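Local coordinates for protein proteasome accessory factor B/C (PafBC) (Paenarthrobacter aurescens, PDB 6SJ9) that probably acts as a transcriptional regulator of the bacterial DNA damage response, joining winged helix-turn-helix domains to WYL domains, at residues N10-L15 / L27-Y32; A96-L101 / A457-V461; Q363-Q368 / W406-Y412. One frame throughout, in Å; residues are numbered along the deposited sequence.

Interaction 1. Residues N10-L15 / L27-Y32; sequences NLLLAL and LREKVY
Leu11 carries its CG anti to the backbone N (chi1 175°), which sends its two methyl branches to Leu27 and Tyr32. Leu27 has its CG anti to its own carbonyl carbon (chi1 -70°) and thereby turns both methyls toward helix 2-17. The Leu27 side chain crosses those of Leu11 and Leu15 at about a right angle. Its CD1 sits 3.7 Å from Leu15 CD2 and 4.2 Å from Leu11 CD1. Val31 uses both branches. Its CG1 lies against the turn of Asn10 and Leu11, 3.9 Å from Asn10 CB, while CG2 reaches Ala14 CB at 4.2 Å. The small Ala14 methyl also meets Lys30. That chain bends at its third torsion and passes its end by the methyl, with Lys30 NZ 3.8 Å from Ala14 CB. On the other flank, the Tyr32 hydroxyl OH comes 3.5 Å from Leu11 CD2. Its polar partner is Asp49 on helix 39-55, and the Tyr32 ring packs edge-to-face with Phe42 of that same helix. Phe46 there also touches Leu27. The contact itself is held by van der Waals packing. The axes of the short segments 10-15 and 27-31 approach to 10.3 Å, with 126° between their directions. Helix 39-55 touches both helices, so the three share one core. The arrangement is consistent with the three-helix core of a winged helix-turn-helix domain.

Interaction 2. Residues A96-L101 / A457-V461; sequences AESTVL and ALESV
Ala457 and Val461 pack on Ala96, Glu97 and Val100 where two helices cross almost perpendicularly. This is orthogonal helix packing. The axes of the segments 96-101 and 457-461 are 8.6 Å apart at their closest, at 84°. The contact joins helix 95-118 to the start of helix 457-469, in the PafC helix-turn-helix part.

The apolar contacts come first. Ala96 CB and Ala457 CB meet methyl to methyl at 3.9 Å. Two small residues here let the backbones come close, with Glu97 CA and Ala457 CA only 5.1 Å apart. Val100 uses both branches: CG1 meets Leu458 CD1 at 3.6 Å, and CG2 faces the Ala457 methyl. The Val100 and Leu458 side chains cross at about a right angle. Val461 has CG2 anti to its backbone N, and this methyl touches Leu101 CD1 at 3.9 Å. Leu437 of helix 427-441 closes the cluster, touching Val100, Leu101, Leu458 and Val461.

The polar contacts gather on Glu97. Its chain runs extended beyond CG and reaches across helix 457-469 to Ser460. Carboxylate oxygen OE1 forms a salt bridge with Lys464. The same OE1 accepts a hydrogen bond from Thr94 N, just before the helix. The other oxygen, Glu97 OE2, accepts a hydrogen bond from Ser460 OG, but the modelled 2.3 Å is too short to trust as a length.

Interaction 3. Residues Q363-Q368 / W406-Y412; sequences QGLHIQ and WENDHVY
His410 NE2 donates a hydrogen bond to Gln363 O at 2.6 Å. The donor stands above the carbonyl plane, and the bond is bent, with 147° at the hydrogen. Beside it, Leu365 and Val411 form an antiparallel hydrogen-bonded pair. Leu365 N donates to Val411 O at 2.7 Å, and Val411 N returns a nearly straight bond to Leu365 O at 2.8 Å. Further along, Asp409 grips the start of helix 367-374 twice. Its backbone O takes Ile367 N at 3.0 Å, and its carboxylate OD1 takes Gln368 N at 2.8 Å on the syn side. Asp409 has positive phi, as expected at the third position of the type II turn from Glu407 to His410.

His366 and His410 form an offset stack. Their ring centroids are 4.1 Å apart and the planes lie within 9° of parallel. His410 keeps CG anti to its backbone N (chi1 -172°), which lays its ring between His366 on one face and Tyr412 CD1 on the other. An alanine here would lack the imidazole, and would probably leave Gln363 O without this donor and the His366 ring free to turn. Gly364 packs its CA on Tyr412 CB. A CB at this position would clash with both Tyr412 and His410.

On the sheet face of Leu365 and Val411 the contact is apolar. Ile367 CD1 reaches Val411 CG2 at 3.7 Å and meets the Trp406 ring obliquely. Val411 CG2 also lies over the centre of that ring. Trp406 packs edge-to-face with Phe150, while Leu359 of helix 346-360 touches Leu365 and Val411. The short strand 365-366, ahead of helix 367-374, pairs with the second strand of the hairpin 404-413, as the first strand pairs with the wing hairpin in a winged helix-turn-helix domain.

Interactions 1 and 3 probably belong to two separate winged helix-turn-helix units, one near the N-terminus and one in the PafC part. Their centres are 44 Å apart. Interaction 2 lies between them, with its centre 24 Å from that of interaction 1 and 20 Å from that of interaction 3. Its nearest atoms come within about 8 Å of either, without touching. Along the chain, interaction 3 is nested inside the long loop that interaction 2 closes, while interaction 1 comes before both. A potassium ion, bound at Leu16, Thr18, Ile81, Lys83 and Ser85, lies about 7 Å from the Leu15 side chain of interaction 1.

Interaction 1. Residues N10-L15 / L27-Y32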
loop_
_atom_site.group_PDB
_atom_site.type_symbol
_atom_site.label_atom_id
_atom_site.label_comp_id
_atom_site.label_asym_id
_atom_site.label_seq_id
_atom_site.Cartn_x
_atom_site.Cartn_y
_atom_site.Cartn_z
ATOM N N ASN A 10 -20.165 -17.664 1.662
ATOM C CA ASN A 10 -21.290 -17.992 0.781
ATOM C C ASN A 10 -22.634 -17.735 1.467
ATOM O O ASN A 10 -23.579 -17.239 0.836
ATOM C CB ASN A 10 -21.189 -19.472 0.357
ATOM C CG ASN A 10 -19.999 -19.753 -0.585
ATOM O OD1 ASN A 10 -19.611 -18.916 -1.398
ATOM N ND2 ASN A 10 -19.391 -20.923 -0.423
ATOM N N LEU A 11 -22.750 -18.085 2.761
ATOM C CA LEU A 11 -23.998 -17.820 3.475
ATOM C C LEU A 11 -24.256 -16.324 3.507
ATOM O O LEU A 11 -25.352 -15.864 3.188
ATOM C CB LEU A 11 -23.957 -18.419 4.894
ATOM C CG LEU A 11 -25.146 -18.139 5.832
ATOM C CD1 LEU A 11 -26.438 -18.640 5.205
ATOM C CD2 LEU A 11 -24.962 -18.784 7.191
ATOM N N LEU A 12 -23.225 -15.544 3.837
ATOM C CA LEU A 12 -23.393 -14.100 3.929
ATOM C C LEU A 12 -23.849 -13.516 2.590
ATOM O O LEU A 12 -24.760 -12.683 2.542
ATOM C CB LEU A 12 -22.083 -13.457 4.408
ATOM C CG LEU A 12 -21.914 -11.941 4.267
ATOM C CD1 LEU A 12 -22.961 -11.194 5.075
ATOM C CD2 LEU A 12 -20.468 -11.488 4.687
ATOM N N LEU A 13 -23.270 -13.978 1.490
ATOM C CA LEU A 13 -23.659 -13.414 0.192
ATOM C C LEU A 13 -25.074 -13.819 -0.200
ATOM O O LEU A 13 -25.832 -12.994 -0.697
ATOM C CB LEU A 13 -22.679 -13.842 -0.895
ATOM C CG LEU A 13 -21.328 -13.200 -0.621
ATOM C CD1 LEU A 13 -20.302 -13.738 -1.555
ATOM C CD2 LEU A 13 -21.468 -11.689 -0.771
ATOM N N ALA A 14 -25.461 -15.065 0.074
ATOM C CA ALA A 14 -26.807 -15.523 -0.265
ATOM C C ALA A 14 -27.872 -14.725 0.473
ATOM O O ALA A 14 -28.933 -14.406 -0.084
ATOM C CB ALA A 14 -26.942 -17.015 0.077
ATOM N N LEU A 15 -27.621 -14.416 1.746
ATOM C CA LEU A 15 -28.610 -13.667 2.499
ATOM C C LEU A 15 -28.615 -12.201 2.124
ATOM O O LEU A 15 -29.678 -11.559 2.160
ATOM C CB LEU A 15 -28.324 -13.827 3.993
ATOM C CG LEU A 15 -28.325 -15.257 4.514
ATOM C CD1 LEU A 15 -28.016 -15.247 5.989
ATOM C CD2 LEU A 15 -29.678 -15.893 4.231
ATOM N N LEU A 27 -31.497 -22.367 1.249
ATOM C CA LEU A 27 -30.142 -22.167 1.757
ATOM C C LEU A 27 -29.370 -23.473 1.811
ATOM O O LEU A 27 -28.165 -23.499 1.535
ATOM C CB LEU A 27 -30.165 -21.527 3.142
ATOM C CG LEU A 27 -30.611 -20.076 3.195
ATOM C CD1 LEU A 27 -30.462 -19.507 4.611
ATOM C CD2 LEU A 27 -29.776 -19.300 2.210
ATOM N N ARG A 28 -30.041 -24.569 2.163
ATOM C CA ARG A 28 -29.335 -25.842 2.253
ATOM C C ARG A 28 -28.743 -26.227 0.904
ATOM O O ARG A 28 -27.570 -26.611 0.818
ATOM C CB ARG A 28 -30.258 -26.953 2.742
ATOM C CG ARG A 28 -29.541 -28.295 2.774
ATOM C CD ARG A 28 -30.440 -29.442 3.211
ATOM N NE ARG A 28 -29.720 -30.717 3.201
ATOM C CZ ARG A 28 -30.266 -31.893 3.498
ATOM N NH1 ARG A 28 -31.551 -31.968 3.815
ATOM N NH2 ARG A 28 -29.529 -32.996 3.464
ATOM N N GLU A 29 -29.531 -26.081 -0.168
ATOM C CA GLU A 29 -29.071 -26.446 -1.504
ATOM C C GLU A 29 -27.979 -25.508 -1.997
ATOM O O GLU A 29 -26.980 -25.958 -2.575
ATOM C CB GLU A 29 -30.261 -26.387 -2.460
ATOM C CG GLU A 29 -31.417 -27.312 -2.095
ATOM C CD GLU A 29 -32.666 -27.037 -2.928
ATOM O OE1 GLU A 29 -33.700 -27.699 -2.693
ATOM O OE2 GLU A 29 -32.618 -26.146 -3.807
ATOM N N LYS A 30 -28.135 -24.205 -1.741
ATOM C CA LYS A 30 -27.230 -23.201 -2.295
ATOM C C LYS A 30 -25.885 -23.162 -1.577
ATOM O O LYS A 30 -24.843 -22.970 -2.218
ATOM C CB LYS A 30 -27.874 -21.818 -2.247
ATOM C CG LYS A 30 -28.952 -21.587 -3.269
ATOM C CD LYS A 30 -29.470 -20.169 -3.145
ATOM C CE LYS A 30 -28.333 -19.159 -3.165
ATOM N NZ LYS A 30 -28.848 -17.764 -3.099
ATOM N N VAL A 31 -25.884 -23.326 -0.256
ATOM C CA VAL A 31 -24.691 -23.136 0.551
ATOM C C VAL A 31 -24.196 -24.444 1.147
ATOM O O VAL A 31 -22.990 -24.703 1.163
ATOM C CB VAL A 31 -24.958 -22.097 1.662
ATOM C CG1 VAL A 31 -23.666 -21.742 2.408
ATOM C CG2 VAL A 31 -25.619 -20.854 1.074
ATOM N N TYR A 32 -25.116 -25.271 1.644
ATOM C CA TYR A 32 -24.794 -26.471 2.402
ATOM C C TYR A 32 -24.940 -27.743 1.570
ATOM O O TYR A 32 -25.380 -28.782 2.086
ATOM C CB TYR A 32 -25.669 -26.547 3.651
ATOM C CG TYR A 32 -25.498 -25.397 4.628
ATOM C CD1 TYR A 32 -26.154 -24.185 4.439
ATOM C CD2 TYR A 32 -24.709 -25.542 5.764
ATOM C CE1 TYR A 32 -26.008 -23.149 5.333
ATOM C CE2 TYR A 32 -24.558 -24.505 6.664
ATOM C CZ TYR A 32 -25.210 -23.314 6.447
ATOM O OH TYR A 32 -25.063 -22.297 7.349
#

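Interaction 2. Residues A96-L101 / A457-V461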
loop_
_atom_site.group_PDB
_atom_site.type_symbol
_atom_site.label_atom_id
_atom_site.label_comp_id
_atom_site.label_asym_id
_atom_site.label_seq_id
_atom_site.Cartn_x
_atom_site.Cartn_y
_atom_site.Cartn_z
ATOM N N ALA A 96 -6.348 -4.515 15.132
ATOM C CA ALA A 96 -5.727 -5.602 14.403
ATOM C C ALA A 96 -6.290 -5.679 12.980
ATOM O O ALA A 96 -5.533 -5.629 12.003
ATOM C CB ALA A 96 -5.903 -6.932 15.146
ATOM N N GLU A 97 -7.622 -5.748 12.847
ATOM C CA GLU A 97 -8.247 -5.800 11.526
ATOM C C GLU A 97 -7.824 -4.643 10.634
ATOM O O GLU A 97 -7.641 -4.818 9.427
ATOM C CB GLU A 97 -9.771 -5.787 11.650
ATOM C CG GLU A 97 -10.290 -7.013 12.273
ATOM C CD GLU A 97 -11.806 -6.915 12.584
ATOM O OE1 GLU A 97 -12.325 -5.794 12.700
ATOM O OE2 GLU A 97 -12.433 -7.984 12.731
ATOM N N SER A 98 -7.774 -3.431 11.193
ATOM C CA SER A 98 -7.385 -2.265 10.429
ATOM C C SER A 98 -5.945 -2.344 9.962
ATOM O O SER A 98 -5.632 -1.857 8.869
ATOM C CB SER A 98 -7.561 -1.017 11.294
ATOM O OG SER A 98 -8.889 -0.952 11.805
ATOM N N THR A 99 -5.059 -2.941 10.773
ATOM C CA THR A 99 -3.664 -3.044 10.354
ATOM C C THR A 99 -3.499 -4.064 9.230
ATOM O O THR A 99 -2.824 -3.785 8.247
ATOM C CB THR A 99 -2.773 -3.424 11.544
ATOM O OG1 THR A 99 -3.035 -2.535 12.632
ATOM C CG2 THR A 99 -1.293 -3.352 11.165
ATOM N N VAL A 100 -4.175 -5.212 9.326
ATOM C CA VAL A 100 -4.165 -6.179 8.235
ATOM C C VAL A 100 -4.677 -5.533 6.965
ATOM O O VAL A 100 -4.078 -5.640 5.888
ATOM C CB VAL A 100 -5.038 -7.385 8.587
ATOM C CG1 VAL A 100 -5.178 -8.302 7.300
ATOM C CG2 VAL A 100 -4.473 -8.110 9.746
ATOM N N LEU A 101 -5.775 -4.802 7.098
ATOM C CA LEU A 101 -6.378 -4.134 5.959
ATOM C C LEU A 101 -5.402 -3.181 5.297
ATOM O O LEU A 101 -5.506 -2.908 4.098
ATOM C CB LEU A 101 -7.625 -3.412 6.438
ATOM C CG LEU A 101 -8.590 -3.057 5.352
ATOM C CD1 LEU A 101 -9.054 -4.336 4.748
ATOM C CD2 LEU A 101 -9.682 -2.319 5.996
ATOM N N ALA A 457 -7.502 -12.107 12.710
ATOM C CA ALA A 457 -7.920 -10.808 12.195
ATOM C C ALA A 457 -8.033 -10.793 10.673
ATOM O O ALA A 457 -8.870 -10.073 10.109
ATOM C CB ALA A 457 -6.904 -9.743 12.603
ATOM N N LEU A 458 -7.163 -11.520 9.994
ATOM C CA LEU A 458 -7.279 -11.605 8.550
ATOM C C LEU A 458 -8.637 -12.177 8.172
ATOM O O LEU A 458 -9.327 -11.643 7.305
ATOM C CB LEU A 458 -6.155 -12.461 7.972
ATOM C CG LEU A 458 -6.376 -12.728 6.484
ATOM C CD1 LEU A 458 -6.252 -11.371 5.673
ATOM C CD2 LEU A 458 -5.354 -13.771 5.962
ATOM N N GLU A 459 -9.037 -13.258 8.824
ATOM C CA GLU A 459 -10.313 -13.892 8.504
ATOM C C GLU A 459 -11.481 -12.945 8.781
ATOM O O GLU A 459 -12.415 -12.823 7.973
ATOM C CB GLU A 459 -10.490 -15.184 9.300
ATOM C CG GLU A 459 -11.861 -15.814 9.053
ATOM C CD GLU A 459 -12.310 -16.812 10.135
ATOM O OE1 GLU A 459 -12.092 -16.548 11.345
ATOM O OE2 GLU A 459 -12.921 -17.843 9.772
ATOM N N SER A 460 -11.461 -12.283 9.938
ATOM C CA SER A 460 -12.617 -11.481 10.294
ATOM C C SER A 460 -12.742 -10.251 9.405
ATOM O O SER A 460 -13.861 -9.870 9.047
ATOM C CB SER A 460 -12.591 -11.076 11.786
ATOM O OG SER A 460 -11.619 -10.087 12.074
ATOM N N VAL A 461 -11.626 -9.596 9.065
ATOM C CA VAL A 461 -11.733 -8.416 8.211
ATOM C C VAL A 461 -12.123 -8.839 6.786
ATOM O O VAL A 461 -12.844 -8.098 6.102
ATOM C CB VAL A 461 -10.464 -7.543 8.250
ATOM C CG1 VAL A 461 -9.333 -8.148 7.444
ATOM C CG2 VAL A 461 -10.763 -6.156 7.743
#

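Interaction 3. Residues Q363-Q368 / W406-Y412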
loop_
_atom_site.group_PDB
_atom_site.type_symbol
_atom_site.label_atom_id
_atom_site.label_comp_id
_atom_site.label_asym_id
_atom_site.label_seq_id
_atom_site.Cartn_x
_atom_site.Cartn_y
_atom_site.Cartn_z
ATOM N N GLN A 363 0.884 -4.550 25.951
ATOM C CA GLN A 363 2.280 -4.150 26.155
ATOM C C GLN A 363 3.018 -3.801 24.867
ATOM O O GLN A 363 4.184 -3.377 24.924
ATOM C CB GLN A 363 3.038 -5.226 26.914
ATOM C CG GLN A 363 2.413 -5.488 28.268
ATOM C CD GLN A 363 3.434 -5.995 29.230
ATOM O OE1 GLN A 363 3.426 -5.639 30.420
ATOM N NE2 GLN A 363 4.335 -6.838 28.731
ATOM N N GLY A 364 2.387 -3.983 23.711
ATOM C CA GLY A 364 2.995 -3.551 22.479
ATOM C C GLY A 364 4.091 -4.481 21.988
ATOM O O GLY A 364 4.320 -5.582 22.483
ATOM N N LEU A 365 4.815 -3.969 21.020
ATOM C CA LEU A 365 5.817 -4.711 20.280
ATOM C C LEU A 365 7.162 -4.195 20.771
ATOM O O LEU A 365 7.493 -3.029 20.526
ATOM C CB LEU A 365 5.632 -4.492 18.771
ATOM C CG LEU A 365 6.474 -5.458 17.892
ATOM C CD1 LEU A 365 5.944 -5.479 16.458
ATOM C CD2 LEU A 365 7.931 -5.080 17.887
ATOM N N HIS A 366 7.912 -5.041 21.505
ATOM C CA HIS A 366 9.263 -4.684 21.941
ATOM C C HIS A 366 10.270 -5.133 20.885
ATOM O O HIS A 366 10.452 -6.333 20.638
ATOM C CB HIS A 366 9.581 -5.275 23.314
ATOM C CG HIS A 366 8.852 -4.580 24.414
ATOM N ND1 HIS A 366 9.346 -3.450 25.026
ATOM C CD2 HIS A 366 7.629 -4.797 24.955
ATOM C CE1 HIS A 366 8.481 -3.022 25.928
ATOM N NE2 HIS A 366 7.434 -3.826 25.909
ATOM N N ILE A 367 10.909 -4.170 20.251
ATOM C CA ILE A 367 11.553 -4.466 18.977
ATOM C C ILE A 367 12.657 -5.513 19.146
ATOM O O ILE A 367 12.681 -6.518 18.410
ATOM C CB ILE A 367 12.068 -3.183 18.323
ATOM C CG1 ILE A 367 10.870 -2.435 17.750
ATOM C CG2 ILE A 367 13.003 -3.534 17.146
ATOM C CD1 ILE A 367 11.178 -1.027 17.369
ATOM N N GLN A 368 13.572 -5.311 20.112
ATOM C CA GLN A 368 14.723 -6.231 20.189
ATOM C C GLN A 368 14.259 -7.655 20.456
ATOM O O GLN A 368 14.708 -8.607 19.808
ATOM C CB GLN A 368 15.722 -5.851 21.275
ATOM C CG GLN A 368 17.033 -6.743 21.194
ATOM C CD GLN A 368 17.740 -6.553 19.821
ATOM O OE1 GLN A 368 18.139 -5.438 19.481
ATOM N NE2 GLN A 368 17.885 -7.625 19.048
ATOM N N TRP A 406 5.447 5.084 18.633
ATOM C CA TRP A 406 6.730 4.405 18.431
ATOM C C TRP A 406 7.763 5.084 19.312
ATOM O O TRP A 406 8.283 6.144 18.950
ATOM C CB TRP A 406 7.130 4.463 16.982
ATOM C CG TRP A 406 8.327 3.660 16.629
ATOM C CD1 TRP A 406 9.471 3.462 17.379
ATOM C CD2 TRP A 406 8.529 2.957 15.398
ATOM N NE1 TRP A 406 10.356 2.671 16.685
ATOM C CE2 TRP A 406 9.827 2.365 15.461
ATOM C CE3 TRP A 406 7.744 2.755 14.259
ATOM C CZ2 TRP A 406 10.339 1.581 14.437
ATOM C CZ3 TRP A 406 8.277 1.979 13.208
ATOM C CH2 TRP A 406 9.547 1.388 13.324
ATOM N N GLU A 407 8.044 4.481 20.468
ATOM C CA GLU A 407 9.114 4.920 21.371
ATOM C C GLU A 407 10.373 4.087 21.143
ATOM O O GLU A 407 10.412 3.212 20.276
ATOM C CB GLU A 407 8.662 4.780 22.814
ATOM C CG GLU A 407 7.418 5.504 23.151
ATOM C CD GLU A 407 6.960 5.227 24.588
ATOM O OE1 GLU A 407 7.758 4.807 25.460
ATOM O OE2 GLU A 407 5.796 5.490 24.852
ATOM N N ASN A 408 11.427 4.370 21.919
ATOM C CA ASN A 408 12.693 3.632 21.785
ATOM C C ASN A 408 12.453 2.144 21.961
ATOM O O ASN A 408 12.073 1.700 23.040
ATOM C CB ASN A 408 13.742 4.101 22.820
ATOM C CG ASN A 408 15.156 3.545 22.491
ATOM O OD1 ASN A 408 15.487 3.396 21.320
ATOM N ND2 ASN A 408 15.965 3.258 23.507
ATOM N N ASP A 409 12.691 1.362 20.921
ATOM C CA ASP A 409 12.543 -0.095 21.056
ATOM C C ASP A 409 11.085 -0.535 21.358
ATOM O O ASP A 409 10.857 -1.652 21.851
ATOM C CB ASP A 409 13.488 -0.682 22.143
ATOM C CG ASP A 409 13.620 -2.250 22.056
ATOM O OD1 ASP A 409 14.044 -2.741 20.987
ATOM O OD2 ASP A 409 13.290 -2.985 23.015
ATOM N N HIS A 410 10.065 0.285 21.098
ATOM C CA HIS A 410 8.728 -0.078 21.586
ATOM C C HIS A 410 7.646 0.520 20.684
ATOM O O HIS A 410 7.519 1.747 20.611
ATOM C CB HIS A 410 8.573 0.373 23.018
ATOM C CG HIS A 410 7.326 -0.122 23.650
ATOM N ND1 HIS A 410 6.765 0.470 24.758
ATOM C CD2 HIS A 410 6.548 -1.190 23.354
ATOM C CE1 HIS A 410 5.668 -0.193 25.098
ATOM N NE2 HIS A 410 5.518 -1.208 24.262
ATOM N N VAL A 411 6.891 -0.325 19.969
ATOM C CA VAL A 411 5.879 0.124 19.003
ATOM C C VAL A 411 4.522 -0.440 19.404
ATOM O O VAL A 411 4.385 -1.645 19.648
ATOM C CB VAL A 411 6.206 -0.288 17.544
ATOM C CG1 VAL A 411 5.232 0.503 16.517
ATOM C CG2 VAL A 411 7.654 0.003 17.226
ATOM N N TYR A 412 3.514 0.420 19.468
ATOM C CA TYR A 412 2.201 -0.094 19.838
ATOM C C TYR A 412 1.118 0.731 19.158
ATOM O O TYR A 412 1.267 1.940 18.954
ATOM C CB TYR A 412 2.000 -0.173 21.374
ATOM C CG TYR A 412 2.253 1.083 22.162
ATOM C CD1 TYR A 412 3.545 1.583 22.342
ATOM C CD2 TYR A 412 1.193 1.755 22.770
ATOM C CE1 TYR A 412 3.767 2.742 23.072
ATOM C CE2 TYR A 412 1.406 2.918 23.515
ATOM C CZ TYR A 412 2.687 3.408 23.659
ATOM O OH TYR A 412 2.882 4.569 24.393
#